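Local coordinates for surface glycan binding protein B (Bacteroides ovatus, PDB 6E57) that binds mixed-linkage beta-glucan, probably at the cell surface, and so serves the use of cereal beta-glucan by a human gut bacterium, at residues A[152-157]-A[182-187]; A[132-137]-A[158-163]; A[198-203]-A[210-215]; A[169-174]-A[188-193]. All blocks are in the same frame, centred on the assembly; numbering follows the deposited sequence.

Contact 1 of 4, residues A[152-157]-A[182-187]. With NA (sodium ion), chain N; PO4 (phosphate ion), chain M; PO4 (phosphate ion), chain L; PO4 (phosphate ion), chain J.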
# COMPACT_ATOMS: atom_id res chain seq x y z
N ARG A 152 -12.83 -2.58 7.82
CA ARG A 152 -13.39 -1.48 7.03
C ARG A 152 -13.31 -1.80 5.54
O ARG A 152 -12.32 -2.36 5.07
CB ARG A 152 -12.61 -0.18 7.26
CG ARG A 152 -12.39 0.18 8.72
CD ARG A 152 -11.54 1.43 8.83
NE ARG A 152 -11.69 2.02 10.15
CZ ARG A 152 -11.44 3.30 10.42
NH1 ARG A 152 -10.93 4.08 9.49
NH2 ARG A 152 -11.70 3.78 11.63
N LEU A 153 -14.36 -1.39 4.81
CA LEU A 153 -14.34 -1.26 3.36
C LEU A 153 -14.48 0.23 3.02
O LEU A 153 -15.35 0.92 3.57
CB LEU A 153 -15.49 -2.07 2.75
CG LEU A 153 -15.49 -3.57 3.04
CD1 LEU A 153 -16.76 -4.22 2.53
CD2 LEU A 153 -14.27 -4.24 2.42
N TYR A 154 -13.62 0.71 2.12
CA TYR A 154 -13.73 2.02 1.49
C TYR A 154 -14.17 1.83 0.03
O TYR A 154 -13.75 0.87 -0.61
CB TYR A 154 -12.41 2.78 1.53
CG TYR A 154 -11.96 3.20 2.91
CD1 TYR A 154 -12.48 4.34 3.52
CD2 TYR A 154 -11.00 2.48 3.60
CE1 TYR A 154 -12.06 4.73 4.78
CE2 TYR A 154 -10.58 2.86 4.86
CZ TYR A 154 -11.11 3.99 5.45
OH TYR A 154 -10.70 4.37 6.70
N GLY A 155 -14.99 2.75 -0.47
CA GLY A 155 -15.42 2.72 -1.86
C GLY A 155 -16.51 3.74 -2.14
O GLY A 155 -16.39 4.90 -1.74
N SER A 156 -17.56 3.29 -2.83
CA SER A 156 -18.68 4.13 -3.26
C SER A 156 -20.00 3.36 -3.10
O SER A 156 -20.04 2.14 -3.25
CB SER A 156 -18.50 4.58 -4.69
OG SER A 156 -17.24 5.21 -4.86
N ASN A 157 -21.07 4.11 -2.78
CA ASN A 157 -22.44 3.62 -2.71
C ASN A 157 -22.57 2.47 -1.70
O ASN A 157 -23.47 1.64 -1.81
CB ASN A 157 -22.94 3.20 -4.10
CG ASN A 157 -22.75 4.28 -5.14
OD1 ASN A 157 -22.11 4.05 -6.16
ND2 ASN A 157 -23.29 5.46 -4.88
N GLU A 182 -12.62 9.92 4.69
CA GLU A 182 -13.50 9.10 3.86
C GLU A 182 -14.39 8.24 4.76
O GLU A 182 -13.95 7.72 5.79
CB GLU A 182 -12.69 8.23 2.90
CG GLU A 182 -13.55 7.65 1.78
CD GLU A 182 -12.81 6.86 0.71
OE1 GLU A 182 -11.58 6.70 0.82
OE2 GLU A 182 -13.49 6.40 -0.23
N ASN A 183 -15.66 8.10 4.35
CA ASN A 183 -16.62 7.22 4.98
C ASN A 183 -16.26 5.77 4.63
O ASN A 183 -15.61 5.51 3.62
CB ASN A 183 -18.06 7.51 4.55
CG ASN A 183 -18.51 8.92 4.86
OD1 ASN A 183 -17.85 9.65 5.61
ND2 ASN A 183 -19.64 9.31 4.29
N TYR A 184 -16.70 4.83 5.48
CA TYR A 184 -16.36 3.44 5.31
C TYR A 184 -17.50 2.55 5.81
O TYR A 184 -18.35 3.00 6.58
CB TYR A 184 -15.05 3.12 6.03
CG TYR A 184 -15.01 3.49 7.49
CD1 TYR A 184 -15.39 2.59 8.47
CD2 TYR A 184 -14.55 4.74 7.90
CE1 TYR A 184 -15.35 2.92 9.82
CE2 TYR A 184 -14.50 5.08 9.25
CZ TYR A 184 -14.90 4.16 10.21
OH TYR A 184 -14.86 4.49 11.53
N LEU A 185 -17.50 1.30 5.34
CA LEU A 185 -18.43 0.29 5.80
C LEU A 185 -17.72 -0.59 6.83
O LEU A 185 -16.78 -1.32 6.50
CB LEU A 185 -18.92 -0.53 4.60
CG LEU A 185 -20.14 -1.42 4.84
CD1 LEU A 185 -21.37 -0.58 5.15
CD2 LEU A 185 -20.39 -2.32 3.65
N GLU A 186 -18.15 -0.46 8.09
CA GLU A 186 -17.62 -1.23 9.21
C GLU A 186 -18.36 -2.57 9.25
O GLU A 186 -19.58 -2.61 9.06
CB GLU A 186 -17.79 -0.45 10.51
CG GLU A 186 -16.82 -0.85 11.61
CD GLU A 186 -16.76 0.13 12.77
OE1 GLU A 186 -17.82 0.37 13.39
OE2 GLU A 186 -15.66 0.67 13.03
N TYR A 187 -17.62 -3.66 9.47
CA TYR A 187 -18.20 -5.00 9.55
C TYR A 187 -17.31 -5.88 10.43
O TYR A 187 -16.11 -5.66 10.52
CB TYR A 187 -18.39 -5.58 8.14
CG TYR A 187 -17.12 -5.92 7.40
CD1 TYR A 187 -16.25 -4.93 6.96
CD2 TYR A 187 -16.80 -7.24 7.10
CE1 TYR A 187 -15.09 -5.24 6.27
CE2 TYR A 187 -15.64 -7.56 6.40
CZ TYR A 187 -14.79 -6.56 5.98
OH TYR A 187 -13.65 -6.87 5.30
NA NA N . -16.07 7.38 -1.45
P PO4 M . -16.88 10.61 1.50
O1 PO4 M . -17.82 11.20 0.47
O2 PO4 M . -15.49 11.19 1.33
O3 PO4 M . -16.81 9.10 1.34
O4 PO4 M . -17.40 10.95 2.88
P PO4 L . -11.35 7.66 11.14
O1 PO4 L . -11.12 8.00 9.68
O2 PO4 L . -12.84 7.63 11.42
O3 PO4 L . -10.70 8.71 12.01
O4 PO4 L . -10.77 6.29 11.42
P PO4 J . -20.29 7.22 -0.95
O1 PO4 J . -20.12 7.48 -2.43
O2 PO4 J . -21.62 7.78 -0.49
O3 PO4 J . -19.16 7.87 -0.19
O4 PO4 J . -20.28 5.72 -0.70
O HOH W 1 -16.39 4.83 1.10

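Contact 2 of 4, residues A[132-137]-A[158-163]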
# COMPACT_ATOMS: atom_id res chain seq x y z
N ASP A 132 -22.99 3.48 -10.35
CA ASP A 132 -24.03 3.43 -9.32
C ASP A 132 -23.89 2.16 -8.46
O ASP A 132 -24.56 2.04 -7.44
CB ASP A 132 -25.43 3.51 -9.94
CG ASP A 132 -25.86 4.90 -10.37
OD1 ASP A 132 -25.13 5.88 -10.06
OD2 ASP A 132 -26.92 5.01 -11.02
N ASP A 133 -23.03 1.22 -8.86
CA ASP A 133 -22.83 -0.04 -8.12
C ASP A 133 -22.20 0.24 -6.76
O ASP A 133 -21.33 1.10 -6.65
CB ASP A 133 -21.90 -1.01 -8.86
CG ASP A 133 -22.52 -1.73 -10.04
OD1 ASP A 133 -23.69 -1.46 -10.35
OD2 ASP A 133 -21.82 -2.58 -10.64
N PRO A 134 -22.60 -0.49 -5.69
CA PRO A 134 -21.77 -0.61 -4.49
C PRO A 134 -20.44 -1.26 -4.88
O PRO A 134 -20.43 -2.32 -5.51
CB PRO A 134 -22.59 -1.50 -3.54
CG PRO A 134 -24.01 -1.42 -4.07
CD PRO A 134 -23.88 -1.20 -5.56
N GLN A 135 -19.34 -0.61 -4.51
CA GLN A 135 -18.01 -1.03 -4.94
C GLN A 135 -16.99 -0.67 -3.85
O GLN A 135 -17.22 0.23 -3.05
CB GLN A 135 -17.66 -0.38 -6.28
CG GLN A 135 -17.63 1.14 -6.24
CD GLN A 135 -17.76 1.73 -7.62
OE1 GLN A 135 -16.80 2.22 -8.21
NE2 GLN A 135 -18.97 1.66 -8.17
N SER A 136 -15.87 -1.40 -3.85
CA SER A 136 -14.81 -1.22 -2.87
C SER A 136 -13.50 -1.77 -3.42
O SER A 136 -13.45 -2.89 -3.91
CB SER A 136 -15.18 -1.88 -1.57
OG SER A 136 -14.21 -1.61 -0.57
N LYS A 137 -12.45 -0.93 -3.34
CA LYS A 137 -11.06 -1.34 -3.54
C LYS A 137 -10.29 -1.11 -2.24
O LYS A 137 -10.79 -0.48 -1.29
CB LYS A 137 -10.40 -0.53 -4.66
CG LYS A 137 -11.11 -0.59 -6.00
CD LYS A 137 -10.25 -0.13 -7.16
CE LYS A 137 -10.84 -0.48 -8.51
NZ LYS A 137 -9.78 -0.80 -9.49
N LEU A 158 -21.69 2.44 -0.69
CA LEU A 158 -21.62 1.33 0.25
C LEU A 158 -22.74 1.43 1.29
O LEU A 158 -22.95 0.48 2.03
CB LEU A 158 -20.25 1.30 0.92
CG LEU A 158 -19.09 0.82 0.06
CD1 LEU A 158 -17.80 0.80 0.87
CD2 LEU A 158 -19.37 -0.55 -0.52
N GLN A 159 -23.43 2.58 1.36
CA GLN A 159 -24.61 2.73 2.23
C GLN A 159 -25.74 1.79 1.79
O GLN A 159 -26.66 1.55 2.56
CB GLN A 159 -25.11 4.18 2.26
CG GLN A 159 -25.59 4.71 0.91
CD GLN A 159 -24.63 5.72 0.33
OE1 GLN A 159 -23.51 5.40 -0.06
NE2 GLN A 159 -25.08 6.97 0.29
N ASN A 160 -25.67 1.29 0.55
CA ASN A 160 -26.67 0.38 -0.01
C ASN A 160 -26.54 -1.03 0.56
O ASN A 160 -27.52 -1.78 0.55
CB ASN A 160 -26.57 0.32 -1.54
CG ASN A 160 -26.90 1.62 -2.22
OD1 ASN A 160 -27.26 2.60 -1.57
ND2 ASN A 160 -26.80 1.64 -3.54
N VAL A 161 -25.35 -1.39 1.06
CA VAL A 161 -25.01 -2.78 1.39
C VAL A 161 -25.70 -3.19 2.71
O VAL A 161 -25.48 -2.56 3.74
CB VAL A 161 -23.48 -2.96 1.50
CG1 VAL A 161 -23.11 -4.41 1.78
CG2 VAL A 161 -22.76 -2.46 0.26
N THR A 162 -26.50 -4.26 2.66
CA THR A 162 -27.17 -4.82 3.84
C THR A 162 -26.46 -6.09 4.33
O THR A 162 -26.68 -6.51 5.47
CB THR A 162 -28.65 -5.10 3.56
OG1 THR A 162 -28.74 -5.93 2.39
CG2 THR A 162 -29.46 -3.85 3.35
N ALA A 163 -25.63 -6.70 3.48
CA ALA A 163 -24.86 -7.88 3.87
C ALA A 163 -23.57 -7.99 3.04
O ALA A 163 -23.53 -7.57 1.88
CB ALA A 163 -25.70 -9.12 3.74

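Contact 3 of 4, residues A[198-203]-A[210-215]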
# COMPACT_ATOMS: atom_id res chain seq x y z
N TYR A 198 -10.05 -14.52 0.79
CA TYR A 198 -11.44 -14.71 0.37
C TYR A 198 -11.86 -13.57 -0.57
O TYR A 198 -11.49 -12.43 -0.33
CB TYR A 198 -12.38 -14.78 1.58
CG TYR A 198 -12.04 -15.85 2.58
CD1 TYR A 198 -11.14 -15.60 3.61
CD2 TYR A 198 -12.63 -17.10 2.52
CE1 TYR A 198 -10.83 -16.58 4.55
CE2 TYR A 198 -12.32 -18.09 3.45
CZ TYR A 198 -11.42 -17.83 4.46
OH TYR A 198 -11.11 -18.79 5.38
N ARG A 199 -12.62 -13.90 -1.62
CA ARG A 199 -13.25 -12.91 -2.50
C ARG A 199 -14.63 -12.56 -1.93
O ARG A 199 -15.50 -13.43 -1.84
CB ARG A 199 -13.35 -13.45 -3.93
CG ARG A 199 -13.85 -12.42 -4.94
CD ARG A 199 -13.82 -12.91 -6.38
NE ARG A 199 -12.46 -13.06 -6.89
CZ ARG A 199 -11.68 -12.05 -7.28
NH1 ARG A 199 -12.09 -10.80 -7.16
NH2 ARG A 199 -10.49 -12.31 -7.79
N ILE A 200 -14.82 -11.30 -1.54
CA ILE A 200 -16.03 -10.85 -0.86
C ILE A 200 -17.03 -10.31 -1.89
O ILE A 200 -16.65 -9.90 -2.99
CB ILE A 200 -15.74 -9.81 0.24
CG1 ILE A 200 -14.99 -8.58 -0.30
CG2 ILE A 200 -15.00 -10.44 1.41
CD1 ILE A 200 -15.20 -7.34 0.52
N VAL A 201 -18.30 -10.32 -1.50
CA VAL A 201 -19.42 -9.89 -2.33
C VAL A 201 -20.34 -9.02 -1.47
O VAL A 201 -20.64 -9.37 -0.33
CB VAL A 201 -20.16 -11.11 -2.91
CG1 VAL A 201 -21.47 -10.73 -3.57
CG2 VAL A 201 -19.28 -11.88 -3.89
N LEU A 202 -20.76 -7.88 -2.03
CA LEU A 202 -21.69 -6.95 -1.38
C LEU A 202 -23.11 -7.25 -1.86
O LEU A 202 -23.33 -7.38 -3.05
CB LEU A 202 -21.30 -5.51 -1.75
CG LEU A 202 -19.82 -5.15 -1.57
CD1 LEU A 202 -19.57 -3.72 -2.02
CD2 LEU A 202 -19.39 -5.35 -0.13
N GLN A 203 -24.06 -7.34 -0.92
CA GLN A 203 -25.45 -7.70 -1.22
C GLN A 203 -26.39 -6.54 -0.88
O GLN A 203 -26.25 -5.91 0.17
CB GLN A 203 -25.83 -8.98 -0.46
CG GLN A 203 -27.28 -9.40 -0.67
CD GLN A 203 -27.50 -10.87 -0.40
OE1 GLN A 203 -26.90 -11.74 -1.05
NE2 GLN A 203 -28.36 -11.17 0.56
N TYR A 210 -22.67 -7.64 -5.82
CA TYR A 210 -21.61 -6.87 -6.47
C TYR A 210 -20.26 -7.30 -5.90
O TYR A 210 -20.14 -7.60 -4.72
CB TYR A 210 -21.82 -5.37 -6.23
CG TYR A 210 -23.19 -4.85 -6.57
CD1 TYR A 210 -24.22 -4.86 -5.64
CD2 TYR A 210 -23.47 -4.35 -7.83
CE1 TYR A 210 -25.48 -4.39 -5.94
CE2 TYR A 210 -24.73 -3.87 -8.16
CZ TYR A 210 -25.74 -3.89 -7.21
OH TYR A 210 -26.98 -3.42 -7.52
N GLY A 211 -19.24 -7.31 -6.77
CA GLY A 211 -17.90 -7.74 -6.40
C GLY A 211 -17.14 -6.65 -5.66
O GLY A 211 -17.32 -5.47 -5.94
N ALA A 212 -16.31 -7.07 -4.70
CA ALA A 212 -15.51 -6.15 -3.88
C ALA A 212 -14.10 -6.72 -3.62
O ALA A 212 -13.47 -6.38 -2.61
CB ALA A 212 -16.24 -5.88 -2.59
N ASP A 213 -13.61 -7.57 -4.53
CA ASP A 213 -12.22 -8.04 -4.56
C ASP A 213 -11.90 -8.81 -3.27
O ASP A 213 -12.81 -9.34 -2.63
CB ASP A 213 -11.28 -6.87 -4.87
CG ASP A 213 -10.84 -6.83 -6.32
OD1 ASP A 213 -10.45 -7.90 -6.84
OD2 ASP A 213 -10.90 -5.74 -6.93
N MET A 214 -10.61 -8.90 -2.93
CA MET A 214 -10.07 -9.88 -1.97
C MET A 214 -9.94 -9.28 -0.57
O MET A 214 -9.70 -8.08 -0.40
CB MET A 214 -8.69 -10.36 -2.42
CG MET A 214 -8.69 -11.00 -3.79
SD MET A 214 -9.87 -12.36 -3.92
CE MET A 214 -9.18 -13.51 -2.72
N VAL A 215 -10.09 -10.16 0.43
CA VAL A 215 -9.79 -9.90 1.84
C VAL A 215 -8.84 -11.01 2.31
O VAL A 215 -8.95 -12.14 1.85
CB VAL A 215 -11.07 -9.84 2.68
CG1 VAL A 215 -10.83 -10.20 4.14
CG2 VAL A 215 -11.75 -8.48 2.58
O HOH W 2 -15.14 -9.93 -6.38

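Contact 4 of 4, residues A[169-174]-A[188-193]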
# COMPACT_ATOMS: atom_id res chain seq x y z
N ASN A 169 -19.91 -17.51 5.03
CA ASN A 169 -20.60 -16.75 6.07
C ASN A 169 -21.36 -15.59 5.43
O ASN A 169 -20.94 -15.05 4.41
CB ASN A 169 -19.65 -16.25 7.16
CG ASN A 169 -18.89 -17.37 7.84
OD1 ASN A 169 -18.14 -18.10 7.19
ND2 ASN A 169 -19.08 -17.52 9.14
N THR A 170 -22.49 -15.22 6.04
CA THR A 170 -23.30 -14.08 5.65
C THR A 170 -23.23 -13.04 6.78
O THR A 170 -23.85 -13.23 7.83
CB THR A 170 -24.75 -14.50 5.36
OG1 THR A 170 -24.73 -15.59 4.43
CG2 THR A 170 -25.59 -13.38 4.80
N ILE A 171 -22.46 -11.97 6.56
CA ILE A 171 -22.25 -10.91 7.55
C ILE A 171 -23.36 -9.86 7.37
O ILE A 171 -23.39 -9.16 6.36
CB ILE A 171 -20.84 -10.29 7.40
CG1 ILE A 171 -19.75 -11.36 7.50
CG2 ILE A 171 -20.64 -9.18 8.41
CD1 ILE A 171 -18.40 -10.91 6.99
N THR A 172 -24.24 -9.75 8.38
CA THR A 172 -25.50 -9.01 8.26
C THR A 172 -25.52 -7.76 9.16
O THR A 172 -26.57 -7.14 9.31
CB THR A 172 -26.69 -9.91 8.62
OG1 THR A 172 -26.59 -10.24 10.00
CG2 THR A 172 -26.74 -11.18 7.79
N ASP A 173 -24.36 -7.37 9.72
CA ASP A 173 -24.26 -6.25 10.66
C ASP A 173 -23.38 -5.13 10.09
O ASP A 173 -22.61 -4.54 10.84
CB ASP A 173 -23.69 -6.69 12.01
CG ASP A 173 -24.50 -7.76 12.73
OD1 ASP A 173 -25.68 -7.96 12.37
OD2 ASP A 173 -23.94 -8.37 13.67
N PRO A 174 -23.46 -4.78 8.79
CA PRO A 174 -22.62 -3.71 8.25
C PRO A 174 -23.13 -2.35 8.74
O PRO A 174 -24.34 -2.14 8.84
CB PRO A 174 -22.78 -3.86 6.73
CG PRO A 174 -24.18 -4.41 6.57
CD PRO A 174 -24.37 -5.32 7.77
N THR A 188 -17.93 -6.87 11.09
CA THR A 188 -17.25 -7.81 11.98
C THR A 188 -16.97 -9.12 11.23
O THR A 188 -17.87 -9.69 10.62
CB THR A 188 -18.08 -8.09 13.24
OG1 THR A 188 -18.53 -6.85 13.79
CG2 THR A 188 -17.31 -8.85 14.29
N ILE A 189 -15.71 -9.58 11.30
CA ILE A 189 -15.31 -10.87 10.75
C ILE A 189 -15.76 -11.95 11.72
O ILE A 189 -15.47 -11.87 12.91
CB ILE A 189 -13.79 -10.93 10.50
CG1 ILE A 189 -13.27 -9.74 9.69
CG2 ILE A 189 -13.41 -12.25 9.85
CD1 ILE A 189 -13.82 -9.65 8.28
N PRO A 190 -16.50 -13.00 11.27
CA PRO A 190 -16.86 -14.11 12.15
C PRO A 190 -15.61 -14.82 12.68
O PRO A 190 -14.59 -14.86 11.99
CB PRO A 190 -17.69 -15.05 11.27
CG PRO A 190 -18.12 -14.20 10.09
CD PRO A 190 -17.03 -13.16 9.91
N THR A 191 -15.70 -15.37 13.90
CA THR A 191 -14.58 -16.04 14.57
C THR A 191 -14.26 -17.36 13.87
O THR A 191 -13.10 -17.78 13.83
CB THR A 191 -14.87 -16.24 16.06
OG1 THR A 191 -16.06 -17.02 16.20
CG2 THR A 191 -15.03 -14.94 16.82
N GLY A 192 -15.29 -18.01 13.30
CA GLY A 192 -15.18 -19.33 12.68
C GLY A 192 -14.28 -19.37 11.46
O GLY A 192 -13.71 -20.42 11.14
N VAL A 193 -14.13 -18.23 10.77
CA VAL A 193 -13.42 -18.16 9.49
C VAL A 193 -11.93 -18.41 9.74
O VAL A 193 -11.30 -17.71 10.51
CB VAL A 193 -13.64 -16.80 8.79
CG1 VAL A 193 -12.85 -16.71 7.50
CG2 VAL A 193 -15.12 -16.53 8.54

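Contact 1 of 4, residues A[152-157]-A[182-187]
Tyr184 holds CG between its backbone N and carbonyl carbon (chi1 54°), and Arg152 runs extended from CG to NE, which lays the guanidinium flat on the tyrosine ring. The two planes are 15° apart. Arg152 CZ stands 3.9 Å from the Tyr184 ring centroid, over the face, as a cation-pi pair. Arg152 CD adds a CH-pi contact to the same ring. The guanidinium also binds at its edge. Arg152 NH1 donates to Tyr154 OH at 2.8 Å, near the guanidinium plane. NH1 and NH2 of Arg152 both reach O4 of a phosphate ion, NH2 at 2.7 Å; the ion probably came from the crystallisation liquor. Tyr184 CB lies 4.0 Å from the centroid of the Tyr154 ring, over its face. The two rings form an offset edge-to-face pair with planes at 63°, the edge of Tyr184 toward the face of Tyr154.

The backbones are antiparallel neighbours in a three-stranded sheet. Leu185 N to Leu153 O (2.8 Å) and Leu153 N to Leu185 O pair the strands. On the leucine face, Leu153 CG packs on Tyr187 CE1 at 3.7 Å, and Leu153, Leu185 and Tyr187 all meet Ile164 of strand 163-166. Gly155 O binds the sodium ion at 2.5 Å. A water bridges Gly155 N and Asn183 O.

The contact is thus two-sided. Apolar chains point into the domain, while the outer face joins aromatic rings to a positive charge. That charge is probably partly balanced by the phosphate.

Contact 2 of 4, residues A[132-137]-A[158-163]
The short 3-10 turn 158-160 lies against the start of the weakly bonded strand 135-137, with Pro134 and Leu158 closest at 5.1 Å between their CA atoms and no hydrogen bond between the segments.

Leu158 carries CG beside its backbone N (chi1 -74°), and its branched end leans over the backbone of Gln135. Leu158 CD2 comes to 3.4 Å from Gln135 O. Leu158 CD1 is more distant, 4.5 Å from Ser136 CB. The ring of Pro134 meets residues farther along the other segment. Pro134 CB meets Val161 CG2 at 3.9 Å. Pro134 CG meets Asn160 CB at 4.0 Å, the two side chains crossing at about a right angle. Leu202 of strand 196-203 touches Pro134, Leu158 and Val161 and adds to this apolar patch.

The polar groups bond within their own segment or to residues outside both. Val161 N bonds to Leu158 O at 3.2 Å and closes the turn. Gln135 NE2 bonds to Asp133 O at 2.9 Å, with a second acceptor in Leu130 O. Ser136 OG is held by Tyr154 O and Arg143 NH2. Asp133 forms a salt bridge with Arg59, which follows strand 53-58 of another sheet.

The two segments therefore meet mostly through carbon, with a Leu158 methyl also resting on the Gln135 carbonyl. Polar groups of 132-137 bond to partners other than segment 158-163, which is consistent with a buried joint held by apolar packing.

Contact 3 of 4, residues A[198-203]-A[210-215]
A beta hairpin, 196-203 with 209-217, supplies the central strand 196-203 and its neighbour 209-217 to a five-stranded sheet, one side of what is probably an immunoglobulin-like sandwich. Tyr198 pairs with Val215 through two backbone bonds, Tyr198 N to Val215 O at 2.8 Å being one. Leu202 and Tyr210 pair likewise. Between them a beta bulge shifts the register by one residue. At the bulge Ile200 N bonds to Asp213 O at 3.0 Å, while Ala212 N reaches Ile200 O only weakly.

On the inner face, Ile200 CD1 packs on Ala212 CB at 3.6 Å and Leu202 CG lies 3.8 Å from the same methyl. Ile200 CG2 touches Val215 CG2, the side chains crossing at about a right angle. Leu153 of the facing sheet covers Ile200 and Leu202.

The other face, with Arg199, Val201 and Met214, is mixed. A bend at chi3 (-70°) helps set Arg199 NH1 beside Asp213 OD1 in a salt bridge of 3.3 Å, its hydrogen bond weak. Both residues bind more strongly to the backbone of Thr104, and Arg199 also pairs with Asp82, which links the hairpin to the sheet containing strand 103-113. Met214 is folded back at chi2 and chi3, and its SD rests over the centre of the Arg199 guanidinium, 3.8 Å above the plane.

Contact 4 of 4, residues A[169-174]-A[188-193]
Pro190 is the packed centre of this contact, set against Asn169 and Ile171 of the edge strand 169-171. Pro190 CD meets Ile171 CD1 at 3.9 Å, the two side chains crossing at about a right angle. Ile171 holds CG2 anti to its backbone N and CG1 beside it (chi1 -56°). CG2 of Ile171 is thereby turned to the other segment, 3.6 Å from Thr188 O. Farther along, the ring of Pro190 and the side chain of Asn169 slide past each other in opposite directions. Pro190 CG is 3.9 Å from Asn169 CB. Val193 CG2 also lies 3.9 Å from Asn169 CG, so Pro190 and Val193 both pack on the asparagine side chain.

This packed part continues inward. Ile171 and Val193 touch Leu166 of strand 163-166, and Ile171 also touches Tyr187. Toward solvent the contact thins. Asp173 points its CB toward the other segment, yet its side chain makes no contact with it. The exposed Thr172 and Asp173 make a weak bond, Thr172 OG1 to Asp173 OD1 at 3.4 Å. Thr191 is exposed too and turns away.

Neither backbone bonds to the other. Ile171 is tied to Ile164 in the five-stranded sheet. Ile189 bonds to Gly148 and Lys149. The segment 188-193 is the link from the three-stranded sheet to strand 196-203 of the other, so it probably passes along the side of the two facing sheets. Its chemistry is plain van der Waals packing, mostly carbon on carbon with a methyl against a carbonyl oxygen, while Thr172, Asp173 and Thr191 face water.

How the contacts relate
All four contacts lie in one domain and share two facing sheets. Contact 3 holds the centre of the five-stranded sheet and contact 1 the three-stranded one. Both rest on backbone pairing, and Tyr187 of contact 1 packs on Val215 of contact 3 between the sheets. Contacts 2 and 4 have no hydrogen bonds across, and each sets a proline against aliphatic side chains. Contact 2 is buried: its Gln135 bonds to the backbone of Ser156 in contact 1, and Thr162 and Ala163 bond to Gln203 in contact 3. Contact 4 lies nearer the surface at the sheet edge, where Pro174 touches Leu185 and Val193 touches Tyr198. Charge gathers on the outer faces of contacts 1 and 3.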